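Local coordinates for amidase, hydantoinase/carbamoylase family (Burkholderia ambifaria, PDB 5TP4), which probably hydrolyses the carbamoyl group of N-carbamoyl-L-amino acids, as a zinc-dependent amidase of the peptidase M20 family, at residues 338-341 with 342-346; 370-374 with 375-379. All coordinates share one frame; numbering follows the deposited sequence.

Contact 1 (338-341 with 342-346)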
loop_
_atom_site.group_PDB
_atom_site.type_symbol
_atom_site.label_atom_id
_atom_site.label_comp_id
_atom_site.label_asym_id
_atom_site.label_seq_id
_atom_site.Cartn_x
_atom_site.Cartn_y
_atom_site.Cartn_z
ATOM N N PHE B 338 25.810 -23.108 11.792
ATOM C CA PHE B 338 27.051 -22.865 12.513
ATOM C C PHE B 338 27.736 -24.191 12.845
ATOM O O PHE B 338 27.188 -25.274 12.651
ATOM C CB PHE B 338 26.768 -22.036 13.773
ATOM C CG PHE B 338 26.377 -20.619 13.494
ATOM C CD1 PHE B 338 26.638 -20.047 12.250
ATOM C CD2 PHE B 338 25.756 -19.858 14.471
ATOM C CE1 PHE B 338 26.263 -18.731 11.980
ATOM C CE2 PHE B 338 25.394 -18.530 14.233
ATOM C CZ PHE B 338 25.644 -17.959 12.979
ATOM N N ASP B 339 28.978 -24.103 13.311
ATOM C CA ASP B 339 29.786 -25.298 13.505
ATOM C C ASP B 339 29.341 -26.017 14.767
ATOM O O ASP B 339 29.339 -25.418 15.843
ATOM C CB ASP B 339 31.253 -24.901 13.623
ATOM C CG ASP B 339 32.133 -26.073 13.943
ATOM O OD1 ASP B 339 32.369 -26.884 13.008
ATOM O OD2 ASP B 339 32.568 -26.180 15.108
ATOM N N ARG B 340 28.990 -27.309 14.636
ATOM C CA ARG B 340 28.468 -28.049 15.780
ATOM C C ARG B 340 29.415 -27.983 16.973
ATOM O O ARG B 340 28.975 -27.779 18.109
ATOM C CB ARG B 340 28.189 -29.504 15.400
ATOM C CG ARG B 340 27.499 -30.266 16.544
ATOM C CD ARG B 340 27.186 -31.755 16.260
ATOM N NE ARG B 340 28.367 -32.560 15.921
ATOM C CZ ARG B 340 29.416 -32.772 16.714
ATOM N NH1 ARG B 340 29.491 -32.233 17.927
ATOM N NH2 ARG B 340 30.413 -33.520 16.278
ATOM N N GLY B 341 30.717 -28.125 16.735
ATOM C CA GLY B 341 31.669 -28.115 17.839
ATOM C C GLY B 341 31.772 -26.778 18.548
ATOM O O GLY B 341 31.856 -26.732 19.781
ATOM N N CYS B 342 31.816 -25.671 17.788
ATOM C CA CYS B 342 31.857 -24.351 18.429
ATOM C C CYS B 342 30.543 -24.048 19.142
ATOM O O CYS B 342 30.541 -23.438 20.224
ATOM C CB CYS B 342 32.175 -23.251 17.407
ATOM S SG CYS B 342 33.890 -23.367 16.804
ATOM N N VAL B 343 29.412 -24.474 18.560
ATOM C CA VAL B 343 28.122 -24.270 19.217
ATOM C C VAL B 343 28.079 -25.037 20.526
ATOM O O VAL B 343 27.584 -24.533 21.549
ATOM C CB VAL B 343 26.964 -24.671 18.281
ATOM C CG1 VAL B 343 25.627 -24.533 18.992
ATOM C CG2 VAL B 343 26.960 -23.771 17.052
ATOM N N GLU B 344 28.652 -26.249 20.529
ATOM C CA GLU B 344 28.674 -27.063 21.743
ATOM C C GLU B 344 29.501 -26.403 22.841
ATOM O O GLU B 344 29.199 -26.568 24.024
ATOM C CB GLU B 344 29.201 -28.466 21.421
ATOM C CG GLU B 344 29.370 -29.384 22.623
ATOM C CD GLU B 344 29.958 -30.740 22.228
ATOM O OE1 GLU B 344 29.413 -31.328 21.281
ATOM O OE2 GLU B 344 30.970 -31.191 22.822
ATOM N N LEU B 345 30.550 -25.647 22.477
ATOM C CA LEU B 345 31.311 -24.953 23.517
ATOM C C LEU B 345 30.460 -23.878 24.183
ATOM O O LEU B 345 30.559 -23.646 25.396
ATOM C CB LEU B 345 32.568 -24.311 22.926
ATOM C CG LEU B 345 33.598 -25.302 22.364
ATOM C CD1 LEU B 345 34.785 -24.550 21.771
ATOM C CD2 LEU B 345 34.085 -26.287 23.446
ATOM N N VAL B 346 29.657 -23.166 23.381
ATOM C CA VAL B 346 28.747 -22.164 23.927
ATOM C C VAL B 346 27.780 -22.811 24.903
ATOM O O VAL B 346 27.565 -22.313 26.021
ATOM C CB VAL B 346 28.006 -21.447 22.784
ATOM C CG1 VAL B 346 26.920 -20.506 23.335
ATOM C CG2 VAL B 346 28.995 -20.644 21.961
#
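Asp339 O takes the N-H of Val343 at 2.9 Å and opens the first turn of helix 340-353; Arg340 O and Gly341 O carry the i to i+4 pattern on to Glu344 N and Leu345 N. Asp339 is the N-cap. Its OD2 accepts from Cys342 N at 2.8 Å, with the donor on the anti side of the carboxylate and 21° out of its plane. CG lies anti to the backbone N (chi1 175°), which swings the carboxylate towards the amide of Cys342. The sulfur of Cys342 lies beside the same oxygen, with SG 3.5 Å from Asp339 OD2.

Phe338, one residue before the cap, meets Val343 through its CB, 3.7 Å from Val343 CG2. Its ring leads away from 342-346, and the side chain packs on Ala368 and Ile369 of helix 367-372. Val343 CG2 also lies close to Asp339 O, at 3.1 Å.

On the outer side, Arg340 and Glu344 run side by side. In one of its two conformers, Glu344 OE1 sits at the edge of the guanidinium, near its plane, and forms a long, doubtful salt bridge with Arg340 NH1 (3.5 Å). The two flat groups are then 27° apart. Glu344 OE2 pairs with Arg348 one turn further on, so in this conformer the carboxylate would bridge two arginines. Asp339 thus satisfies an amide of the first turn, which has no helical carbonyl four residues back to bind. Its negative charge at the N-terminal end of the helix would also be expected to interact favourably with the helix dipole.

Contact 2 (370-374 with 375-379)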
loop_
_atom_site.group_PDB
_atom_site.type_symbol
_atom_site.label_atom_id
_atom_site.label_comp_id
_atom_site.label_asym_id
_atom_site.label_seq_id
_atom_site.Cartn_x
_atom_site.Cartn_y
_atom_site.Cartn_z
ATOM N N LEU B 370 28.595 -14.718 7.360
ATOM C CA LEU B 370 29.624 -14.813 6.331
ATOM C C LEU B 370 30.785 -15.677 6.802
ATOM O O LEU B 370 31.307 -16.492 6.032
ATOM C CB LEU B 370 30.136 -13.420 5.958
ATOM C CG LEU B 370 29.313 -12.525 5.019
ATOM C CD1 LEU B 370 29.368 -13.015 3.593
ATOM C CD2 LEU B 370 27.833 -12.345 5.497
ATOM N N LEU B 371 31.209 -15.503 8.054
ATOM C CA LEU B 371 32.351 -16.275 8.553
ATOM C C LEU B 371 32.041 -17.765 8.580
ATOM O O LEU B 371 32.911 -18.592 8.276
ATOM C CB LEU B 371 32.762 -15.814 9.952
ATOM C CG LEU B 371 33.803 -14.684 10.018
ATOM C CD1 LEU B 371 35.216 -15.122 9.568
ATOM C CD2 LEU B 371 33.396 -13.447 9.193
ATOM N N ALA B 372 30.800 -18.128 8.928
ATOM C CA ALA B 372 30.442 -19.537 9.104
ATOM C C ALA B 372 30.591 -20.335 7.827
ATOM O O ALA B 372 30.735 -21.563 7.888
ATOM C CB ALA B 372 29.000 -19.668 9.596
ATOM N N ARG B 373 30.550 -19.670 6.677
ATOM C CA ARG B 373 30.708 -20.369 5.417
ATOM C C ARG B 373 32.160 -20.703 5.123
ATOM O O ARG B 373 32.419 -21.475 4.196
ATOM C CB ARG B 373 30.100 -19.545 4.293
ATOM C CG ARG B 373 28.591 -19.391 4.480
ATOM C CD ARG B 373 27.989 -18.372 3.507
ATOM N NE ARG B 373 26.566 -18.205 3.798
ATOM C CZ ARG B 373 25.874 -17.098 3.556
ATOM N NH1 ARG B 373 26.471 -16.047 2.989
ATOM N NH2 ARG B 373 24.583 -17.047 3.886
ATOM N N ARG B 374 33.095 -20.180 5.915
ATOM C CA ARG B 374 34.515 -20.383 5.652
ATOM C C ARG B 374 35.243 -20.956 6.860
ATOM O O ARG B 374 36.242 -21.655 6.683
ATOM C CB ARG B 374 35.173 -19.062 5.227
ATOM C CG ARG B 374 34.971 -18.692 3.756
ATOM C CD ARG B 374 35.839 -19.553 2.824
ATOM N NE ARG B 374 37.273 -19.413 3.102
ATOM C CZ ARG B 374 38.153 -18.791 2.312
ATOM N NH1 ARG B 374 37.767 -18.241 1.165
ATOM N NH2 ARG B 374 39.433 -18.731 2.665
ATOM N N VAL B 375 34.822 -20.631 8.081
ATOM C CA VAL B 375 35.554 -21.092 9.261
ATOM C C VAL B 375 34.567 -21.528 10.337
ATOM O O VAL B 375 33.402 -21.103 10.343
ATOM C CB VAL B 375 36.500 -20.009 9.811
ATOM C CG1 VAL B 375 37.299 -19.325 8.685
ATOM C CG2 VAL B 375 35.739 -19.014 10.562
ATOM N N PRO B 376 34.999 -22.412 11.246
ATOM C CA PRO B 376 34.109 -22.831 12.341
ATOM C C PRO B 376 33.652 -21.646 13.178
ATOM O O PRO B 376 34.466 -20.870 13.684
ATOM C CB PRO B 376 34.977 -23.798 13.153
ATOM C CG PRO B 376 35.962 -24.306 12.186
ATOM C CD PRO B 376 36.275 -23.160 11.270
ATOM N N THR B 377 32.332 -21.524 13.330
ATOM C CA THR B 377 31.701 -20.327 13.868
ATOM C C THR B 377 30.618 -20.672 14.877
ATOM O O THR B 377 29.914 -21.680 14.731
ATOM C CB THR B 377 31.097 -19.483 12.715
ATOM O OG1 THR B 377 32.170 -18.938 11.922
ATOM C CG2 THR B 377 30.221 -18.330 13.226
ATOM N N ALA B 378 30.481 -19.824 15.905
ATOM C CA ALA B 378 29.347 -19.937 16.816
ATOM C C ALA B 378 28.983 -18.540 17.272
ATOM O O ALA B 378 29.781 -17.596 17.160
ATOM C CB ALA B 378 29.632 -20.819 18.050
ATOM N N MET B 379 27.761 -18.406 17.788
ATOM C CA MET B 379 27.346 -17.122 18.349
ATOM C C MET B 379 26.736 -17.298 19.732
ATOM O O MET B 379 26.161 -18.349 20.065
ATOM C CB MET B 379 26.319 -16.398 17.470
ATOM C CG MET B 379 26.879 -15.827 16.150
ATOM S SD MET B 379 25.582 -14.875 15.279
ATOM C CE MET B 379 25.496 -13.418 16.302
#
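Leu371 makes the main backbone link to Val375: its O accepts Val375 N at 2.8 Å, nearly in line with the C=O bond. The same oxygen also takes Arg374 N, so two amides grip one carbonyl where the chain leaves helix 367-372. The side chains of Leu371 and Val375 point the same way and touch loosely, with Leu371 CD1 4.1 Å from Val375 CG2. Leu371 CB also faces Thr377 OG1. Beyond this contact, Leu371 packs on Trp134 and Tyr194.

Ala372 lies against Thr377. Its CB is 3.8 Å from Thr377 CB, and its CA makes a C-H...O contact with Val375 O. This is a helix-turn-strand connection: the chain turns after the helix and enters strand 377-382, which runs parallel to strand 193-199 in the mixed sheet of this M20-family protein. Thr377 OG1 donates to Val375 O at 2.9 Å from above the carbonyl plane, 49° out of it. That hydroxyl lies beside the backbone N (chi1 -69°), which turns it back towards the carbonyl of Val375.

Arg373 points away from 375-379 and hydrogen-bonds through NH2 to Thr336 OG1. Arg374 comes close through its CB, 4.1 Å from Val375 CG1. Bends at chi2 and chi3 lead its guanidinium away from the strand, while its side chain also touches Thr153 of helix 147-153.

Overall arrangement
Contact 1 comes first along the chain, and contact 2 follows after strand 357-362. Their centres are about 10 Å apart. Contact 1 starts helix 340-353 at the end of strand 324-337; contact 2 joins helix 367-372 to strand 377-382. They meet directly: Asp339 N probably hydrogen-bonds Thr377 O at 3.0 Å, and Phe338 CD1 lies 3.6 Å from Ala372 CB. Phe338 also packs on Met379, which touches the zinc ligand His198. Strands 324-337 and 377-382 belong to one mixed sheet and both pair with strand 212-229. The lead-in to helix 340-353 thus packs against helix 367-372, set back from the zinc site; the side chain of Phe338 is about 12 Å from a zinc ion.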